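Long-range contacts in CRISPR-associated endonuclease Cas3-HD (PDB 3S4L), which cleaves single-stranded DNA and RNA as the HD-domain nuclease of a CRISPR-Cas antiviral defence system, its DNase activity requiring magnesium: residues Leu36-Lys40 and Ile52-Asp56; His66-Ser72 and Phe89-Ser95; Ile102-Lys106 and Tyr169-Ile174. All blocks are in the same frame, centred on the assembly; numbering follows the deposited sequence.

How the contacts relate
The three contacts lie within one mostly helical HD domain and follow one another along the chain. Contact 2 holds the site: Asp67 and His91 bind a calcium ion there, and its centre is about 7 Å from the centre of the chain. Helix 91-107 starts in contact 2 and runs out to contact 3, whose centre is about 17 Å from that of contact 2. Helix 52-65 likewise starts in contact 1 and leads into the loop carrying His66 and Asp67; centres of contacts 1 and 2 are about 25 Å apart. Contacts 1 and 3 approach to about 7 Å between nearest atoms without touching, and both lie away from the four metal ligands.

Contact 1. Residues Leu36-Lys40 and Ile52-Asp56; sequences LKTIK and IEKVD
Val55 sends its two methyl groups in different directions across to helix 36-43. CG1 of Val55 lies 3.6 Å from CD1 of Leu36 and also meets Ile39, whose CG2 is 3.7 Å from the same CG1, so one methyl is shared by two side chains of the facing helix. The other branch, Val55 CG2, rests against the CB of Lys40 at 3.9 Å. This division follows from the first torsion of Val55: with chi1 at 170°, CG1 extends opposite the backbone N while CG2 lies beside it. The side chains of Leu36 and Val55 lie alongside one another, running in opposite senses.

Ile52, one turn earlier, is divided in the same way. Its CG2 is 3.8 Å from CG of Leu36, and its CD1 is 3.6 Å from CD of Lys40, whose aliphatic chain runs roughly perpendicular to the isoleucine side chain. The lysine therefore contributes its methylene groups here, its NZ turning off toward Glu44 in a long and weak ion pair. The side-chain pairs that meet across the helices do so through carbon atoms, burying 338 Å² in all.

The segment axes pass 9.5 Å apart with their directions at 91°, a steep crossing consistent with a short packing patch. CA atoms come nearest at Lys40 and Val55, 6.2 Å apart. Asp56 borders the contact, and its carboxylate is taken up elsewhere: OD1 is hydrogen-bonded to Trp28 NE1, and OD2 forms a salt bridge with Lys32. This is plain helix-helix packing within the HD domain, away from the metal site. Leu36 and Ile39 both also touch Trp28, and Ile39 further meets Leu211 and Pro214, so the crossing of helices 36-43 and 52-65 also packs against helices 17-31 and 204-215.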
loop_
_atom_site.group_PDB
_atom_site.type_symbol
_atom_site.label_atom_id
_atom_site.label_comp_id
_atom_site.label_asym_id
_atom_site.label_seq_id
_atom_site.Cartn_x
_atom_site.Cartn_y
_atom_site.Cartn_z
ATOM N N LEU A 36 -18.759 1.790 1.290
ATOM C CA LEU A 36 -18.701 0.411 1.770
ATOM C C LEU A 36 -19.479 -0.618 0.905
ATOM O O LEU A 36 -18.930 -1.647 0.510
ATOM C CB LEU A 36 -19.143 0.349 3.237
ATOM C CG LEU A 36 -18.078 0.129 4.323
ATOM C CD1 LEU A 36 -16.682 0.110 3.769
ATOM C CD2 LEU A 36 -18.194 1.140 5.468
ATOM N N LYS A 37 -20.751 -0.369 0.615
ATOM C CA LYS A 37 -21.496 -1.323 -0.209
ATOM C C LYS A 37 -20.811 -1.599 -1.558
ATOM O O LYS A 37 -20.681 -2.758 -1.968
ATOM C CB LYS A 37 -22.943 -0.873 -0.425
ATOM C CG LYS A 37 -23.789 -1.863 -1.213
ATOM C CD LYS A 37 -25.175 -1.279 -1.446
ATOM C CE LYS A 37 -25.952 -1.999 -2.529
ATOM N NZ LYS A 37 -26.843 -3.052 -1.989
ATOM N N THR A 38 -20.375 -0.538 -2.234
ATOM C CA THR A 38 -19.760 -0.668 -3.553
ATOM C C THR A 38 -18.506 -1.518 -3.472
ATOM O O THR A 38 -18.309 -2.430 -4.267
ATOM C CB THR A 38 -19.413 0.706 -4.146
ATOM O OG1 THR A 38 -20.607 1.496 -4.222
ATOM C CG2 THR A 38 -18.830 0.564 -5.549
ATOM N N ILE A 39 -17.664 -1.230 -2.494
ATOM C CA ILE A 39 -16.462 -2.019 -2.294
ATOM C C ILE A 39 -16.796 -3.475 -1.933
ATOM O O ILE A 39 -16.172 -4.395 -2.448
ATOM C CB ILE A 39 -15.583 -1.397 -1.215
ATOM C CG1 ILE A 39 -15.223 0.042 -1.597
ATOM C CG2 ILE A 39 -14.329 -2.228 -1.014
ATOM C CD1 ILE A 39 -14.573 0.824 -0.475
ATOM N N LYS A 40 -17.782 -3.689 -1.056
ATOM C CA LYS A 40 -18.157 -5.060 -0.699
ATOM C C LYS A 40 -18.578 -5.866 -1.925
ATOM O O LYS A 40 -18.188 -7.032 -2.075
ATOM C CB LYS A 40 -19.274 -5.099 0.340
ATOM C CG LYS A 40 -19.884 -6.479 0.568
ATOM C CD LYS A 40 -20.952 -6.417 1.664
ATOM C CE LYS A 40 -21.447 -7.811 2.057
ATOM N NZ LYS A 40 -22.294 -8.416 1.002
ATOM N N ILE A 52 -19.788 -6.044 5.953
ATOM C CA ILE A 52 -19.493 -4.617 5.865
ATOM C C ILE A 52 -18.380 -4.199 6.821
ATOM O O ILE A 52 -17.544 -3.363 6.485
ATOM C CB ILE A 52 -20.741 -3.713 6.085
ATOM C CG1 ILE A 52 -21.735 -3.855 4.927
ATOM C CG2 ILE A 52 -20.317 -2.242 6.216
ATOM C CD1 ILE A 52 -21.192 -3.328 3.589
ATOM N N GLU A 53 -18.373 -4.776 8.016
ATOM C CA GLU A 53 -17.379 -4.402 9.013
ATOM C C GLU A 53 -15.992 -4.906 8.615
ATOM O O GLU A 53 -14.982 -4.257 8.892
ATOM C CB GLU A 53 -17.782 -4.903 10.405
ATOM C CG GLU A 53 -18.457 -3.839 11.266
ATOM C CD GLU A 53 -19.755 -4.322 11.909
ATOM O OE1 GLU A 53 -19.916 -4.133 13.133
ATOM O OE2 GLU A 53 -20.611 -4.885 11.190
ATOM N N LYS A 54 -15.944 -6.061 7.960
ATOM C CA LYS A 54 -14.670 -6.587 7.472
ATOM C C LYS A 54 -14.099 -5.657 6.404
ATOM O O LYS A 54 -12.908 -5.330 6.415
ATOM C CB LYS A 54 -14.853 -7.993 6.898
ATOM C CG LYS A 54 -14.241 -9.086 7.742
ATOM C CD LYS A 54 -14.550 -8.861 9.207
ATOM N N VAL A 55 -14.968 -5.232 5.488
ATOM C CA VAL A 55 -14.594 -4.374 4.367
ATOM C C VAL A 55 -14.040 -3.066 4.873
ATOM O O VAL A 55 -13.120 -2.496 4.290
ATOM C CB VAL A 55 -15.806 -4.073 3.473
ATOM C CG1 VAL A 55 -15.466 -2.988 2.467
ATOM C CG2 VAL A 55 -16.294 -5.348 2.788
ATOM N N ASP A 56 -14.604 -2.608 5.983
ATOM C CA ASP A 56 -14.172 -1.382 6.632
ATOM C C ASP A 56 -12.742 -1.539 7.155
ATOM O O ASP A 56 -11.861 -0.715 6.874
ATOM C CB ASP A 56 -15.161 -1.047 7.778
ATOM C CG ASP A 56 -14.946 0.343 8.372
ATOM O OD1 ASP A 56 -14.152 1.126 7.812
ATOM O OD2 ASP A 56 -15.585 0.663 9.395
#

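Contact 2. Residues His66-Ser72 and Phe89-Ser95; sequences HDIGKAS and FRHELVS. With CA (calcium ion), chain C.
The His91 ring meets the Asp67 carboxylate at its edge: OD2 of Asp67 lies near the ring plane, 3.3 Å from NE2 of His91, and the two planes are 60° apart. Both atoms bind the calcium ion, each at 2.3 Å, so the metal accounts for their closeness. Over one face of the ring sits Glu92 OE1, offset toward the rim. The Phe89 ring receives Gly69 O at its edge, whereas Ser72 OG approaches CZ of Phe89 obliquely at 3.3 Å.

Gly69 has no side chain where it faces helix 91-107, and its CA comes within 3.4 Å of His91 O, the CA-H pointing at that oxygen with an angle of 171° at the hydrogen. The CA atoms of Gly69 and His91 are 4.3 Å apart. Ser95 OG links loop and helix, accepting from Gly69 N at 2.8 Å and donating to His66 O, whose position is less certain. A chi1 of -61° sets this hydroxyl between those two partners. Gly69 O in turn accepts from both N and OG of Ser72, which ties the end of the 3-10 segment together.

His123 and His124 complete the protein ligands of the calcium. Water 1, 2.3 Å from the metal, also donates to Asp67 OD1, while water 2 is a more distant ligand. Consecutive His66 and Asp67 are the signature pair that names the HD superfamily, and Asp67, His91, His123 and His124 are the ligands assigned to the catalytic magnesium of this Cas3-HD nuclease.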
loop_
_atom_site.group_PDB
_atom_site.type_symbol
_atom_site.label_atom_id
_atom_site.label_comp_id
_atom_site.label_asym_id
_atom_site.label_seq_id
_atom_site.Cartn_x
_atom_site.Cartn_y
_atom_site.Cartn_z
ATOM N N HIS A 66 -0.789 2.468 2.671
ATOM C CA HIS A 66 -0.457 2.724 1.273
ATOM C C HIS A 66 0.797 3.603 1.109
ATOM O O HIS A 66 1.477 3.528 0.089
ATOM C CB HIS A 66 -1.652 3.240 0.472
ATOM C CG HIS A 66 -2.042 4.642 0.792
ATOM N ND1 HIS A 66 -2.762 4.969 1.920
ATOM C CD2 HIS A 66 -1.822 5.804 0.133
ATOM C CE1 HIS A 66 -2.966 6.270 1.943
ATOM N NE2 HIS A 66 -2.412 6.800 0.866
ATOM N N ASP A 67 1.108 4.415 2.116
ATOM C CA ASP A 67 2.337 5.203 2.102
ATOM C C ASP A 67 3.394 4.750 3.087
ATOM O O ASP A 67 4.319 5.517 3.400
ATOM C CB ASP A 67 2.029 6.683 2.344
ATOM C CG ASP A 67 1.528 7.382 1.096
ATOM O OD1 ASP A 67 0.873 8.440 1.227
ATOM O OD2 ASP A 67 1.795 6.851 -0.006
ATOM N N ILE A 68 3.265 3.521 3.584
ATOM C CA ILE A 68 4.254 3.006 4.526
ATOM C C ILE A 68 5.640 2.978 3.874
ATOM O O ILE A 68 6.653 3.132 4.556
ATOM C CB ILE A 68 3.864 1.624 5.111
ATOM C CG1 ILE A 68 4.656 1.344 6.387
ATOM C CG2 ILE A 68 4.073 0.538 4.079
ATOM C CD1 ILE A 68 4.725 2.557 7.321
ATOM N N GLY A 69 5.669 2.837 2.546
ATOM C CA GLY A 69 6.911 2.865 1.782
ATOM C C GLY A 69 7.697 4.155 1.997
ATOM O O GLY A 69 8.912 4.211 1.745
ATOM N N LYS A 70 7.010 5.201 2.461
ATOM C CA LYS A 70 7.698 6.447 2.789
ATOM C C LYS A 70 8.648 6.289 3.980
ATOM O O LYS A 70 9.561 7.098 4.168
ATOM C CB LYS A 70 6.705 7.589 3.039
ATOM C CG LYS A 70 6.000 8.114 1.782
ATOM C CD LYS A 70 5.016 9.265 2.135
ATOM C CE LYS A 70 4.284 9.824 0.910
ATOM N NZ LYS A 70 3.626 11.149 1.215
ATOM N N ALA A 71 8.426 5.272 4.805
ATOM C CA ALA A 71 9.348 5.048 5.912
ATOM C C ALA A 71 10.660 4.401 5.443
ATOM O O ALA A 71 11.466 3.990 6.271
ATOM C CB ALA A 71 8.699 4.226 7.028
ATOM N N SER A 72 10.869 4.321 4.124
ATOM C CA SER A 72 12.182 3.924 3.570
ATOM C C SER A 72 13.188 5.017 3.886
ATOM O O SER A 72 12.868 6.201 3.754
ATOM C CB SER A 72 12.117 3.756 2.046
ATOM O OG SER A 72 11.178 2.760 1.662
ATOM N N PHE A 89 13.285 5.946 -7.216
ATOM C CA PHE A 89 12.683 5.162 -6.148
ATOM C C PHE A 89 11.166 5.382 -6.079
ATOM O O PHE A 89 10.683 6.517 -6.174
ATOM C CB PHE A 89 13.293 5.440 -4.783
ATOM C CG PHE A 89 12.602 4.688 -3.671
ATOM C CD1 PHE A 89 12.798 3.311 -3.508
ATOM C CD2 PHE A 89 11.733 5.345 -2.806
ATOM C CE1 PHE A 89 12.136 2.595 -2.480
ATOM C CE2 PHE A 89 11.083 4.648 -1.767
ATOM C CZ PHE A 89 11.276 3.272 -1.602
ATOM N N ARG A 90 10.419 4.292 -5.926
ATOM C CA ARG A 90 8.950 4.366 -5.859
ATOM C C ARG A 90 8.425 3.713 -4.578
ATOM O O ARG A 90 8.416 2.490 -4.438
ATOM C CB ARG A 90 8.332 3.726 -7.099
ATOM C CG ARG A 90 8.922 4.261 -8.384
ATOM C CD ARG A 90 8.115 5.388 -8.993
ATOM N NE ARG A 90 7.528 6.294 -8.014
ATOM C CZ ARG A 90 6.267 6.713 -8.057
ATOM N NH1 ARG A 90 5.467 6.290 -9.030
ATOM N NH2 ARG A 90 5.800 7.549 -7.132
ATOM N N HIS A 91 8.016 4.552 -3.632
ATOM C CA HIS A 91 7.592 4.095 -2.314
ATOM C C HIS A 91 6.463 3.062 -2.362
ATOM O O HIS A 91 6.405 2.157 -1.520
ATOM C CB HIS A 91 7.142 5.285 -1.473
ATOM C CG HIS A 91 5.928 5.973 -2.015
ATOM N ND1 HIS A 91 5.967 6.842 -3.077
ATOM C CD2 HIS A 91 4.633 5.919 -1.618
ATOM C CE1 HIS A 91 4.748 7.292 -3.328
ATOM N NE2 HIS A 91 3.930 6.744 -2.461
ATOM N N GLU A 92 5.575 3.179 -3.346
ATOM C CA GLU A 92 4.386 2.320 -3.372
ATOM C C GLU A 92 4.700 0.834 -3.546
ATOM O O GLU A 92 3.914 -0.023 -3.128
ATOM C CB GLU A 92 3.355 2.779 -4.419
ATOM C CG GLU A 92 3.842 2.792 -5.848
ATOM C CD GLU A 92 4.340 4.174 -6.278
ATOM O OE1 GLU A 92 5.135 4.790 -5.533
ATOM O OE2 GLU A 92 3.925 4.649 -7.357
ATOM N N LEU A 93 5.837 0.524 -4.169
ATOM C CA LEU A 93 6.234 -0.881 -4.359
ATOM C C LEU A 93 6.595 -1.490 -3.009
ATOM O O LEU A 93 6.271 -2.641 -2.722
ATOM C CB LEU A 93 7.413 -1.007 -5.327
ATOM C CG LEU A 93 7.145 -1.054 -6.839
ATOM C CD1 LEU A 93 6.299 0.093 -7.333
ATOM C CD2 LEU A 93 8.482 -1.093 -7.590
ATOM N N VAL A 94 7.268 -0.696 -2.183
ATOM C CA VAL A 94 7.595 -1.101 -0.826
ATOM C C VAL A 94 6.349 -1.151 0.051
ATOM O O VAL A 94 6.234 -2.034 0.895
ATOM C CB VAL A 94 8.611 -0.154 -0.184
ATOM C CG1 VAL A 94 8.751 -0.461 1.311
ATOM C CG2 VAL A 94 9.934 -0.256 -0.923
ATOM N N SER A 95 5.422 -0.215 -0.151
ATOM C CA SER A 95 4.109 -0.283 0.519
ATOM C C SER A 95 3.356 -1.583 0.174
ATOM O O SER A 95 2.831 -2.266 1.066
ATOM C CB SER A 95 3.225 0.921 0.151
ATOM O OG SER A 95 3.777 2.170 0.542
HETATM CA CA CA C . 1.812 7.598 -2.136
HETATM O O HOH W 1 -0.058 8.593 -1.190
HETATM O O HOH W 2 2.400 10.255 -1.381
#

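Contact 3. Residues Ile102-Lys106 and Tyr169-Ile174; sequences ILLKK and YSIGDI
Tyr169 reaches helix 91-107 with the far end of its side chain, its hydroxyl oxygen settling among carbon atoms: OH of Tyr169 is 3.7 Å from CB of Lys106, and CG2 of Ile102 lies at 3.9 Å from the same oxygen. The setting is an irregular loop, following helix 159-167, laid against a helix of the mostly helical HD domain. Backbones stay well apart, the nearest CA atoms being those of Lys105 and Ile174 at 7.8 Å, so side chains alone bridge the gap, burying 287 Å².

Ile102 is the buried member. Its side chain runs antiparallel alongside that of Tyr169, and its CD1 meets CG2 of Ile171 at 4.1 Å. Ile102 also touches Leu65 of helix 52-65 and Ile167 of helix 159-167, which joins this surface patch to the interior. Gly172 N donates to Ser170 OG, consistent with an ST turn, although the position of Ser170 OG is doubtful.

Lys105, an exposed residue, lays its methylene chain beside Tyr169 and Ile174. Its CG approaches the tyrosine ring obliquely; a turn of the chain about CB-CG (chi2 77°) accompanies the approach of its CD to within 3.5 Å of CG2 of Ile174.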
loop_
_atom_site.group_PDB
_atom_site.type_symbol
_atom_site.label_atom_id
_atom_site.label_comp_id
_atom_site.label_asym_id
_atom_site.label_seq_id
_atom_site.Cartn_x
_atom_site.Cartn_y
_atom_site.Cartn_z
ATOM N N ILE A 102 0.737 -8.097 5.686
ATOM C CA ILE A 102 -0.158 -7.717 6.756
ATOM C C ILE A 102 -1.606 -8.117 6.434
ATOM O O ILE A 102 -2.291 -8.632 7.308
ATOM C CB ILE A 102 -0.003 -6.239 7.118
ATOM C CG1 ILE A 102 1.291 -6.071 7.918
ATOM C CG2 ILE A 102 -1.206 -5.756 7.948
ATOM C CD1 ILE A 102 1.989 -4.778 7.674
ATOM N N LEU A 103 -2.059 -7.943 5.191
ATOM C CA LEU A 103 -3.414 -8.377 4.834
ATOM C C LEU A 103 -3.579 -9.886 4.963
ATOM O O LEU A 103 -4.614 -10.373 5.423
ATOM C CB LEU A 103 -3.804 -7.920 3.426
ATOM C CG LEU A 103 -4.074 -6.422 3.232
ATOM C CD1 LEU A 103 -4.311 -6.127 1.741
ATOM C CD2 LEU A 103 -5.271 -5.988 4.089
ATOM N N LEU A 104 -2.560 -10.627 4.553
ATOM C CA LEU A 104 -2.633 -12.079 4.593
ATOM C C LEU A 104 -2.780 -12.530 6.037
ATOM O O LEU A 104 -3.575 -13.426 6.341
ATOM C CB LEU A 104 -1.374 -12.705 3.989
ATOM C CG LEU A 104 -1.520 -13.977 3.156
ATOM C CD1 LEU A 104 -0.262 -14.825 3.284
ATOM C CD2 LEU A 104 -2.749 -14.791 3.523
ATOM N N LYS A 105 -2.017 -11.908 6.932
ATOM C CA LYS A 105 -2.120 -12.246 8.355
ATOM C C LYS A 105 -3.523 -11.966 8.900
ATOM O O LYS A 105 -4.171 -12.841 9.464
ATOM C CB LYS A 105 -1.093 -11.467 9.174
ATOM C CG LYS A 105 -1.024 -11.905 10.617
ATOM C CD LYS A 105 -0.271 -13.208 10.750
ATOM C CE LYS A 105 -0.453 -13.815 12.141
ATOM N NZ LYS A 105 -0.663 -12.777 13.198
ATOM N N LYS A 106 -3.992 -10.741 8.698
ATOM C CA LYS A 106 -5.260 -10.287 9.264
ATOM C C LYS A 106 -6.475 -11.054 8.740
ATOM O O LYS A 106 -7.396 -11.340 9.501
ATOM C CB LYS A 106 -5.441 -8.773 9.045
ATOM C CG LYS A 106 -6.804 -8.223 9.478
ATOM C CD LYS A 106 -6.905 -8.053 10.996
ATOM C CE LYS A 106 -8.205 -8.651 11.558
ATOM N NZ LYS A 106 -8.322 -8.497 13.043
ATOM N N TYR A 169 0.474 -4.332 15.519
ATOM C CA TYR A 169 1.346 -5.476 15.765
ATOM C C TYR A 169 2.625 -5.535 14.927
ATOM O O TYR A 169 3.004 -4.556 14.282
ATOM C CB TYR A 169 0.583 -6.801 15.724
ATOM C CG TYR A 169 -0.234 -7.029 14.491
ATOM C CD1 TYR A 169 0.223 -7.861 13.480
ATOM C CD2 TYR A 169 -1.466 -6.415 14.332
ATOM C CE1 TYR A 169 -0.527 -8.079 12.340
ATOM C CE2 TYR A 169 -2.226 -6.622 13.194
ATOM C CZ TYR A 169 -1.751 -7.457 12.203
ATOM O OH TYR A 169 -2.498 -7.669 11.071
ATOM N N SER A 170 3.277 -6.697 14.957
ATOM C CA SER A 170 4.713 -6.796 14.687
ATOM C C SER A 170 5.091 -7.486 13.381
ATOM O O SER A 170 4.824 -8.678 13.201
ATOM C CB SER A 170 5.371 -7.531 15.865
ATOM O OG SER A 170 6.776 -7.615 15.740
ATOM N N ILE A 171 5.731 -6.736 12.482
ATOM C CA ILE A 171 6.294 -7.313 11.256
ATOM C C ILE A 171 7.498 -8.208 11.557
ATOM O O ILE A 171 8.125 -8.744 10.644
ATOM C CB ILE A 171 6.709 -6.247 10.204
ATOM C CG1 ILE A 171 7.214 -4.966 10.885
ATOM C CG2 ILE A 171 5.557 -5.953 9.254
ATOM C CD1 ILE A 171 8.636 -5.088 11.407
ATOM N N GLY A 172 7.837 -8.346 12.835
ATOM C CA GLY A 172 8.766 -9.375 13.246
ATOM C C GLY A 172 8.033 -10.699 13.141
ATOM O O GLY A 172 8.495 -11.632 12.479
ATOM N N ASP A 173 6.864 -10.760 13.778
ATOM C CA ASP A 173 6.049 -11.971 13.818
ATOM C C ASP A 173 5.551 -12.459 12.452
ATOM O O ASP A 173 4.927 -13.516 12.375
ATOM N N ILE A 174 5.810 -11.698 11.386
ATOM C CA ILE A 174 5.452 -12.129 10.020
ATOM C C ILE A 174 6.276 -11.477 8.902
ATOM O O ILE A 174 7.427 -11.854 8.644
ATOM C CB ILE A 174 3.937 -11.941 9.719
ATOM C CG1 ILE A 174 3.348 -10.797 10.558
ATOM C CG2 ILE A 174 3.169 -13.247 9.952
ATOM C CD1 ILE A 174 3.206 -9.500 9.807
#